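Local coordinates for IPT/TIG domain-containing protein BACOVA_02650 (Bacteroides ovatus, PDB 5E7H), which binds polysaccharide at the cell surface and probably captures xyloglucan before it is transported into the periplasm for degradation, at residues P115-G120 with G205-C210; V193-S196 with K201-T204; P175-A180 with V250-F255. All coordinates share one frame; numbering follows the deposited sequence.

Contact 1: P115-G120 with G205-C210; sequences PYVSNG and GKWMQC. With NA (sodium ion), chain I.
In the xyloglucan-binding domain, the loop that leads into strand 121-126 is tied to strand 207-213 through one indole, that of W207, which meets P115 and V117 of the loop. W207 NE1 donates to the backbone V117 O at 2.8 Å, with an N-H...O angle of 151°. The oxygen lies at the rim of the indole, close to its plane, whereas the N-H comes to the carbonyl from above the peptide plane. Placing CG beside the backbone N and opposite the carbonyl carbon (chi1 -73°) turns the indole toward the loop. P115 lies alongside it, pointing the same way, and its CB is 3.8 Å from W207 CZ2. V117 runs past in the other direction and brings CG2 to 3.9 Å from W207 CD1. F167 meets the W207 ring edge-to-face. Further along the loop, S118 OG donates to G120 O at 2.6 Å, a short bond in the carbonyl plane, and N119 O binds sodium at 2.6 Å. The chemistry thus combines one directional bond with apolar flanks: the N-H bond probably limits how far the large, partly exposed indole can turn, while P115 and V117 pack against it through carbon contacts.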
loop_
_atom_site.group_PDB
_atom_site.type_symbol
_atom_site.label_atom_id
_atom_site.label_comp_id
_atom_site.label_asym_id
_atom_site.label_seq_id
_atom_site.Cartn_x
_atom_site.Cartn_y
_atom_site.Cartn_z
ATOM N N PRO A 115 -0.422 1.668 14.998
ATOM C CA PRO A 115 -0.103 0.497 14.167
ATOM C C PRO A 115 1.288 -0.122 14.430
ATOM O O PRO A 115 1.756 -0.906 13.601
ATOM C CB PRO A 115 -0.193 1.068 12.765
ATOM C CG PRO A 115 0.340 2.477 12.934
ATOM C CD PRO A 115 -0.194 2.929 14.260
ATOM N N TYR A 116 1.871 0.241 15.565
ATOM C CA TYR A 116 3.096 -0.348 16.152
ATOM C C TYR A 116 4.361 0.067 15.421
ATOM O O TYR A 116 5.309 0.506 16.089
ATOM C CB TYR A 116 3.005 -1.885 16.249
ATOM C CG TYR A 116 1.812 -2.354 17.035
ATOM C CD1 TYR A 116 1.725 -2.124 18.407
ATOM C CD2 TYR A 116 0.773 -3.011 16.404
ATOM C CE1 TYR A 116 0.614 -2.554 19.122
ATOM C CE2 TYR A 116 -0.335 -3.434 17.107
ATOM C CZ TYR A 116 -0.404 -3.200 18.458
ATOM O OH TYR A 116 -1.520 -3.631 19.151
ATOM N N VAL A 117 4.393 -0.078 14.093
ATOM C CA VAL A 117 5.476 0.416 13.257
ATOM C C VAL A 117 4.899 1.329 12.176
ATOM O O VAL A 117 3.717 1.231 11.833
ATOM C CB VAL A 117 6.285 -0.742 12.617
ATOM C CG1 VAL A 117 7.045 -1.496 13.701
ATOM C CG2 VAL A 117 5.402 -1.693 11.844
ATOM N N SER A 118 5.720 2.256 11.690
ATOM C CA SER A 118 5.344 3.088 10.551
ATOM C C SER A 118 6.593 3.612 9.894
ATOM O O SER A 118 7.647 3.710 10.514
ATOM C CB SER A 118 4.438 4.254 10.974
ATOM O OG SER A 118 5.120 5.193 11.764
ATOM N N ASN A 119 6.454 3.948 8.612
ATOM C CA ASN A 119 7.489 4.668 7.898
ATOM C C ASN A 119 7.159 6.145 8.087
ATOM O O ASN A 119 6.437 6.740 7.281
ATOM C CB ASN A 119 7.512 4.275 6.418
ATOM C CG ASN A 119 8.208 2.937 6.148
ATOM O OD1 ASN A 119 8.583 2.182 7.055
ATOM N ND2 ASN A 119 8.419 2.660 4.862
ATOM N N GLY A 120 7.619 6.718 9.192
ATOM C CA GLY A 120 7.285 8.090 9.520
ATOM C C GLY A 120 5.814 8.278 9.808
ATOM O O GLY A 120 5.183 7.463 10.465
ATOM N N GLY A 205 -4.490 -6.140 12.565
ATOM C CA GLY A 205 -3.404 -6.136 13.525
ATOM C C GLY A 205 -2.041 -6.093 12.896
ATOM O O GLY A 205 -1.039 -6.296 13.604
ATOM N N LYS A 206 -1.996 -5.872 11.587
ATOM C CA LYS A 206 -0.741 -5.764 10.859
ATOM C C LYS A 206 -0.967 -4.961 9.603
ATOM O O LYS A 206 -2.106 -4.784 9.171
ATOM C CB LYS A 206 -0.196 -7.152 10.516
ATOM C CG LYS A 206 -1.090 -7.966 9.602
ATOM C CD LYS A 206 -0.560 -9.389 9.467
ATOM C CE LYS A 206 -1.488 -10.255 8.659
ATOM N NZ LYS A 206 -0.938 -11.634 8.500
ATOM N N TRP A 207 0.109 -4.425 9.038
ATOM C CA TRP A 207 0.020 -3.707 7.783
ATOM C C TRP A 207 -0.233 -4.641 6.607
ATOM O O TRP A 207 0.265 -5.780 6.581
ATOM C CB TRP A 207 1.298 -2.931 7.526
ATOM C CG TRP A 207 1.495 -1.707 8.388
ATOM C CD1 TRP A 207 2.236 -1.626 9.530
ATOM C CD2 TRP A 207 0.975 -0.389 8.154
ATOM N NE1 TRP A 207 2.193 -0.351 10.031
ATOM C CE2 TRP A 207 1.426 0.428 9.208
ATOM C CE3 TRP A 207 0.153 0.172 7.168
ATOM C CZ2 TRP A 207 1.110 1.766 9.295
ATOM C CZ3 TRP A 207 -0.172 1.521 7.254
ATOM C CH2 TRP A 207 0.313 2.303 8.313
ATOM N N MET A 208 -1.017 -4.157 5.649
ATOM C CA MET A 208 -1.203 -4.844 4.376
ATOM C C MET A 208 -1.071 -3.851 3.242
ATOM O O MET A 208 -1.272 -2.632 3.431
ATOM C CB MET A 208 -2.568 -5.529 4.309
ATOM C CG MET A 208 -3.714 -4.621 4.595
ATOM S SD MET A 208 -5.308 -5.467 4.400
ATOM C CE MET A 208 -6.399 -4.214 5.066
ATOM N N GLN A 209 -0.721 -4.368 2.072
ATOM C CA GLN A 209 -0.812 -3.585 0.861
ATOM C C GLN A 209 -2.209 -3.734 0.288
ATOM O O GLN A 209 -2.700 -4.849 0.111
ATOM C CB GLN A 209 0.220 -4.031 -0.157
ATOM C CG GLN A 209 0.071 -3.321 -1.498
ATOM C CD GLN A 209 1.143 -3.771 -2.483
ATOM O OE1 GLN A 209 2.193 -3.140 -2.624
ATOM N NE2 GLN A 209 0.904 -4.897 -3.110
ATOM N N CYS A 210 -2.837 -2.605 -0.015
ATOM C CA CYS A 210 -4.104 -2.557 -0.724
ATOM C C CYS A 210 -3.855 -2.028 -2.129
ATOM O O CYS A 210 -3.000 -1.164 -2.317
ATOM C CB CYS A 210 -5.101 -1.644 -0.021
ATOM S SG CYS A 210 -5.484 -2.133 1.674
HETATM NA NA NA I . 4.823 8.133 5.861
HETATM O O HOH W 1 6.422 6.878 4.208
#

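Contact 2: V193-S196 with K201-T204; sequences VPVS and KTET
T202 with P194, and S196 with K201, make the two hydrogen bonds between residues 193-196 and 201-204, which come together at the neck of a short loop. The first uses a side chain: T202 OG1 donates to P194 O at 2.7 Å, reaching it slightly tilted from the carbonyl plane. OG1 stands anti to the T202 carbonyl carbon (chi1 -57°), while CG2 also borders P194 O, so the carbonyl sits against the whole head of the threonine. The second is between backbones, S196 N to K201 O at 2.8 Å and nearly straight at 164°, with the N-H above the plane of the carbonyl. K201 O also receives a CA-H...O contact from V195 CA, at 3.6 Å.

Van der Waals contacts frame these bonds. V193 and V195 both cross T202 at roughly a right angle and bring methyl groups up against its hydroxyl, V195 CG1 to 3.5 Å from T202 OG1. On the other flank S196 CB meets E203 CG at 4.0 Å; the polar ends of these two residues turn to the loop itself, S196 OG to F198 N and T199 N, E203 OE1 to T199 OG1.

The arrangement is that of an irregular connection in a beta-sandwich, pinched at its base where the chain passes from strand 189-192 of one sheet to strand 207-213 of the other.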
loop_
_atom_site.group_PDB
_atom_site.type_symbol
_atom_site.label_atom_id
_atom_site.label_comp_id
_atom_site.label_asym_id
_atom_site.label_seq_id
_atom_site.Cartn_x
_atom_site.Cartn_y
_atom_site.Cartn_z
ATOM N N VAL A 193 -13.953 -1.251 1.482
ATOM C CA VAL A 193 -13.403 -1.801 2.706
ATOM C C VAL A 193 -11.999 -2.343 2.384
ATOM O O VAL A 193 -11.877 -3.174 1.488
ATOM C CB VAL A 193 -14.287 -2.924 3.276
ATOM C CG1 VAL A 193 -13.699 -3.488 4.558
ATOM C CG2 VAL A 193 -15.726 -2.398 3.514
ATOM N N PRO A 194 -10.967 -1.862 3.092
ATOM C CA PRO A 194 -9.593 -2.323 2.807
ATOM C C PRO A 194 -9.441 -3.833 2.822
ATOM O O PRO A 194 -9.876 -4.479 3.781
ATOM C CB PRO A 194 -8.782 -1.688 3.919
ATOM C CG PRO A 194 -9.527 -0.414 4.229
ATOM C CD PRO A 194 -10.973 -0.802 4.118
ATOM N N VAL A 195 -8.874 -4.376 1.743
ATOM C CA VAL A 195 -8.555 -5.800 1.651
ATOM C C VAL A 195 -7.142 -5.938 1.106
ATOM O O VAL A 195 -6.673 -5.132 0.324
ATOM C CB VAL A 195 -9.533 -6.590 0.761
ATOM C CG1 VAL A 195 -10.909 -6.689 1.418
ATOM C CG2 VAL A 195 -9.639 -5.976 -0.624
ATOM N N SER A 196 -6.486 -7.008 1.511
ATOM C CA SER A 196 -5.104 -7.237 1.119
ATOM C C SER A 196 -4.961 -7.659 -0.337
ATOM O O SER A 196 -5.682 -8.549 -0.809
ATOM C CB SER A 196 -4.503 -8.315 2.022
ATOM O OG SER A 196 -3.284 -8.785 1.478
ATOM N N LYS A 201 -8.125 -10.778 1.794
ATOM C CA LYS A 201 -8.882 -10.576 3.034
ATOM C C LYS A 201 -8.569 -9.254 3.735
ATOM O O LYS A 201 -7.514 -8.661 3.524
ATOM C CB LYS A 201 -8.610 -11.724 4.012
ATOM C CG LYS A 201 -9.197 -13.063 3.558
ATOM C CD LYS A 201 -8.122 -14.057 3.155
ATOM C CE LYS A 201 -7.685 -14.924 4.325
ATOM N NZ LYS A 201 -8.637 -16.041 4.594
ATOM N N THR A 202 -9.486 -8.788 4.583
ATOM C CA THR A 202 -9.177 -7.671 5.476
ATOM C C THR A 202 -8.311 -8.179 6.621
ATOM O O THR A 202 -8.817 -8.690 7.625
ATOM C CB THR A 202 -10.450 -6.993 6.036
ATOM O OG1 THR A 202 -11.255 -6.549 4.944
ATOM C CG2 THR A 202 -10.088 -5.808 6.910
ATOM N N GLU A 203 -6.997 -8.077 6.456
ATOM C CA GLU A 203 -6.077 -8.496 7.506
ATOM C C GLU A 203 -6.193 -7.504 8.645
ATOM O O GLU A 203 -6.446 -6.313 8.413
ATOM C CB GLU A 203 -4.631 -8.560 6.985
ATOM C CG GLU A 203 -4.460 -9.504 5.801
ATOM C CD GLU A 203 -4.649 -10.965 6.157
ATOM O OE1 GLU A 203 -5.024 -11.753 5.255
ATOM O OE2 GLU A 203 -4.443 -11.333 7.331
ATOM N N THR A 204 -6.022 -7.984 9.869
ATOM C CA THR A 204 -6.068 -7.114 11.034
ATOM C C THR A 204 -4.820 -7.229 11.887
ATOM O O THR A 204 -4.160 -8.274 11.915
ATOM C CB THR A 204 -7.287 -7.409 11.912
ATOM O OG1 THR A 204 -7.246 -8.766 12.353
ATOM C CG2 THR A 204 -8.587 -7.157 11.123
#

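Contact 3: P175-A180 with V250-F255; sequences PVFQIA and VYFDNF. With NA (sodium ion), chain I.
F177 and F252 meet as a T-shaped pair, approaching from opposite directions out of two different sheets. The edge of F252 points at the face of F177: the planes stand at 75° and the ring centroids are 5.2 Å apart. The closest atom is F252 CZ, which sits above the F177 ring toward its rim, 3.6 Å from F177 CE1. A chi1 near -60° in both residues (-67° for F177, -56° for F252) sends each ring across the gap between the sheets. V250, two residues before F252 and on the same side of its strand, meets the far end of the F177 ring, with CB 4.0 Å from F177 CZ and both methyl groups similarly close. With an alanine in place of F177, the edge of F252 would probably lose the face it rests on, and a gap would be likely to open beside V250.

The residue after F252, D253, grips sodium with both carboxylate oxygens, OD1 at 2.6 Å and OD2 at 2.5 Å, and OD1 also accepts the backbone N-H of N254. N254 OD1 in turn accepts a hydrogen bond from a water that binds the metal, placing this side chain in the second shell. Apolar side chains meeting between two facing antiparallel sheets, here from strands 176-181 and 246-259, are what a beta-sandwich core consists of.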
loop_
_atom_site.group_PDB
_atom_site.type_symbol
_atom_site.label_atom_id
_atom_site.label_comp_id
_atom_site.label_asym_id
_atom_site.label_seq_id
_atom_site.Cartn_x
_atom_site.Cartn_y
_atom_site.Cartn_z
ATOM N N PRO A 175 -18.908 0.807 8.413
ATOM C CA PRO A 175 -18.080 1.880 7.855
ATOM C C PRO A 175 -17.429 1.510 6.526
ATOM O O PRO A 175 -17.075 0.345 6.309
ATOM C CB PRO A 175 -17.046 2.117 8.953
ATOM C CG PRO A 175 -17.778 1.744 10.207
ATOM C CD PRO A 175 -18.599 0.557 9.829
ATOM N N VAL A 176 -17.321 2.499 5.649
ATOM C CA VAL A 176 -16.658 2.338 4.346
ATOM C C VAL A 176 -15.858 3.578 3.999
ATOM O O VAL A 176 -16.056 4.638 4.593
ATOM C CB VAL A 176 -17.666 2.083 3.204
ATOM C CG1 VAL A 176 -18.424 0.791 3.414
ATOM C CG2 VAL A 176 -18.630 3.279 3.044
ATOM N N PHE A 177 -14.984 3.440 3.004
ATOM C CA PHE A 177 -14.136 4.525 2.547
ATOM C C PHE A 177 -14.437 4.917 1.114
ATOM O O PHE A 177 -14.799 4.080 0.279
ATOM C CB PHE A 177 -12.659 4.141 2.667
ATOM C CG PHE A 177 -12.201 3.985 4.082
ATOM C CD1 PHE A 177 -11.704 5.071 4.793
ATOM C CD2 PHE A 177 -12.314 2.768 4.735
ATOM C CE1 PHE A 177 -11.313 4.945 6.120
ATOM C CE2 PHE A 177 -11.910 2.638 6.064
ATOM C CZ PHE A 177 -11.418 3.731 6.753
ATOM N N GLN A 178 -14.293 6.210 0.863
ATOM C CA GLN A 178 -14.295 6.783 -0.481
ATOM C C GLN A 178 -12.894 7.291 -0.773
ATOM O O GLN A 178 -12.286 7.949 0.064
ATOM C CB GLN A 178 -15.319 7.924 -0.589
ATOM C CG GLN A 178 -15.269 8.673 -1.920
ATOM C CD GLN A 178 -16.140 9.883 -1.967
ATOM O OE1 GLN A 178 -16.681 10.353 -0.962
ATOM N NE2 GLN A 178 -16.281 10.408 -3.162
ATOM N N ILE A 179 -12.373 6.991 -1.962
ATOM C CA ILE A 179 -11.123 7.592 -2.437
ATOM C C ILE A 179 -11.447 8.355 -3.728
ATOM O O ILE A 179 -12.006 7.783 -4.682
ATOM C CB ILE A 179 -10.027 6.550 -2.690
ATOM C CG1 ILE A 179 -9.729 5.775 -1.395
ATOM C CG2 ILE A 179 -8.770 7.245 -3.209
ATOM C CD1 ILE A 179 -8.676 4.642 -1.543
ATOM N N ALA A 180 -11.127 9.645 -3.739
ATOM C CA ALA A 180 -11.429 10.522 -4.872
ATOM C C ALA A 180 -10.157 11.248 -5.276
ATOM O O ALA A 180 -9.298 11.514 -4.435
ATOM C CB ALA A 180 -12.505 11.510 -4.517
ATOM N N VAL A 250 -8.059 2.742 11.689
ATOM C CA VAL A 250 -7.477 2.423 10.382
ATOM C C VAL A 250 -6.397 3.436 10.067
ATOM O O VAL A 250 -6.606 4.643 10.233
ATOM C CB VAL A 250 -8.540 2.427 9.273
ATOM C CG1 VAL A 250 -7.941 2.022 7.927
ATOM C CG2 VAL A 250 -9.696 1.496 9.652
ATOM N N TYR A 251 -5.237 2.955 9.620
ATOM C CA TYR A 251 -4.126 3.835 9.238
ATOM C C TYR A 251 -3.762 3.603 7.786
ATOM O O TYR A 251 -3.917 2.489 7.282
ATOM C CB TYR A 251 -2.878 3.602 10.126
ATOM C CG TYR A 251 -3.191 3.806 11.597
ATOM C CD1 TYR A 251 -3.196 5.073 12.156
ATOM C CD2 TYR A 251 -3.577 2.739 12.394
ATOM C CE1 TYR A 251 -3.543 5.270 13.476
ATOM C CE2 TYR A 251 -3.918 2.924 13.720
ATOM C CZ TYR A 251 -3.909 4.199 14.253
ATOM O OH TYR A 251 -4.261 4.435 15.565
ATOM N N PHE A 252 -3.289 4.667 7.137
ATOM C CA PHE A 252 -2.883 4.643 5.722
ATOM C C PHE A 252 -1.527 5.296 5.523
ATOM O O PHE A 252 -1.205 6.278 6.187
ATOM C CB PHE A 252 -3.875 5.413 4.829
ATOM C CG PHE A 252 -5.310 4.959 4.893
ATOM C CD1 PHE A 252 -6.160 5.387 5.902
ATOM C CD2 PHE A 252 -5.822 4.142 3.909
ATOM C CE1 PHE A 252 -7.485 4.967 5.928
ATOM C CE2 PHE A 252 -7.147 3.741 3.938
ATOM C CZ PHE A 252 -7.969 4.168 4.949
ATOM N N ASP A 253 -0.739 4.793 4.572
ATOM C CA ASP A 253 0.503 5.486 4.200
ATOM C C ASP A 253 0.926 5.120 2.784
ATOM O O ASP A 253 0.472 4.129 2.208
ATOM C CB ASP A 253 1.621 5.138 5.186
ATOM C CG ASP A 253 2.693 6.194 5.295
ATOM O OD1 ASP A 253 2.676 7.228 4.610
ATOM O OD2 ASP A 253 3.612 5.981 6.124
ATOM N N ASN A 254 1.813 5.943 2.239
ATOM C CA ASN A 254 2.540 5.650 0.991
ATOM C C ASN A 254 1.619 5.322 -0.173
ATOM O O ASN A 254 1.779 4.329 -0.887
ATOM C CB ASN A 254 3.552 4.531 1.213
ATOM C CG ASN A 254 4.760 5.025 1.949
ATOM O OD1 ASN A 254 5.221 6.151 1.724
ATOM N ND2 ASN A 254 5.283 4.204 2.836
ATOM N N PHE A 255 0.653 6.197 -0.396
ATOM C CA PHE A 255 -0.131 6.111 -1.609
ATOM C C PHE A 255 0.806 6.255 -2.798
ATOM O O PHE A 255 1.687 7.122 -2.797
ATOM C CB PHE A 255 -1.214 7.205 -1.663
ATOM C CG PHE A 255 -2.280 7.064 -0.605
ATOM C CD1 PHE A 255 -3.444 6.352 -0.867
ATOM C CD2 PHE A 255 -2.118 7.649 0.654
ATOM C CE1 PHE A 255 -4.427 6.213 0.113
ATOM C CE2 PHE A 255 -3.095 7.502 1.638
ATOM C CZ PHE A 255 -4.242 6.782 1.359
HETATM NA NA NA I . 4.823 8.133 5.861
HETATM O O HOH W 1 6.422 6.878 4.208
#

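Overall arrangement
All three contacts lie within the xyloglucan-binding domain, their centres about 12 to 13 Å apart. Contacts 1 and 3 share a sodium ion: N119 O and D253 OD2, 3.1 Å apart, both bind it, and N92 and T121 complete the protein's part of the site. They also touch where P115 and W207 pack on Y251. Contact 2 lies on the chain between the two halves of each of the others. It adjoins contact 1 through M208, whose SD is 3.5 Å from S196 N, and contact 3 through P194, whose CD is 3.9 Å from F177 CD2. Contact 2 therefore borders F177 of the core pair, through P194, and the strand that carries W207.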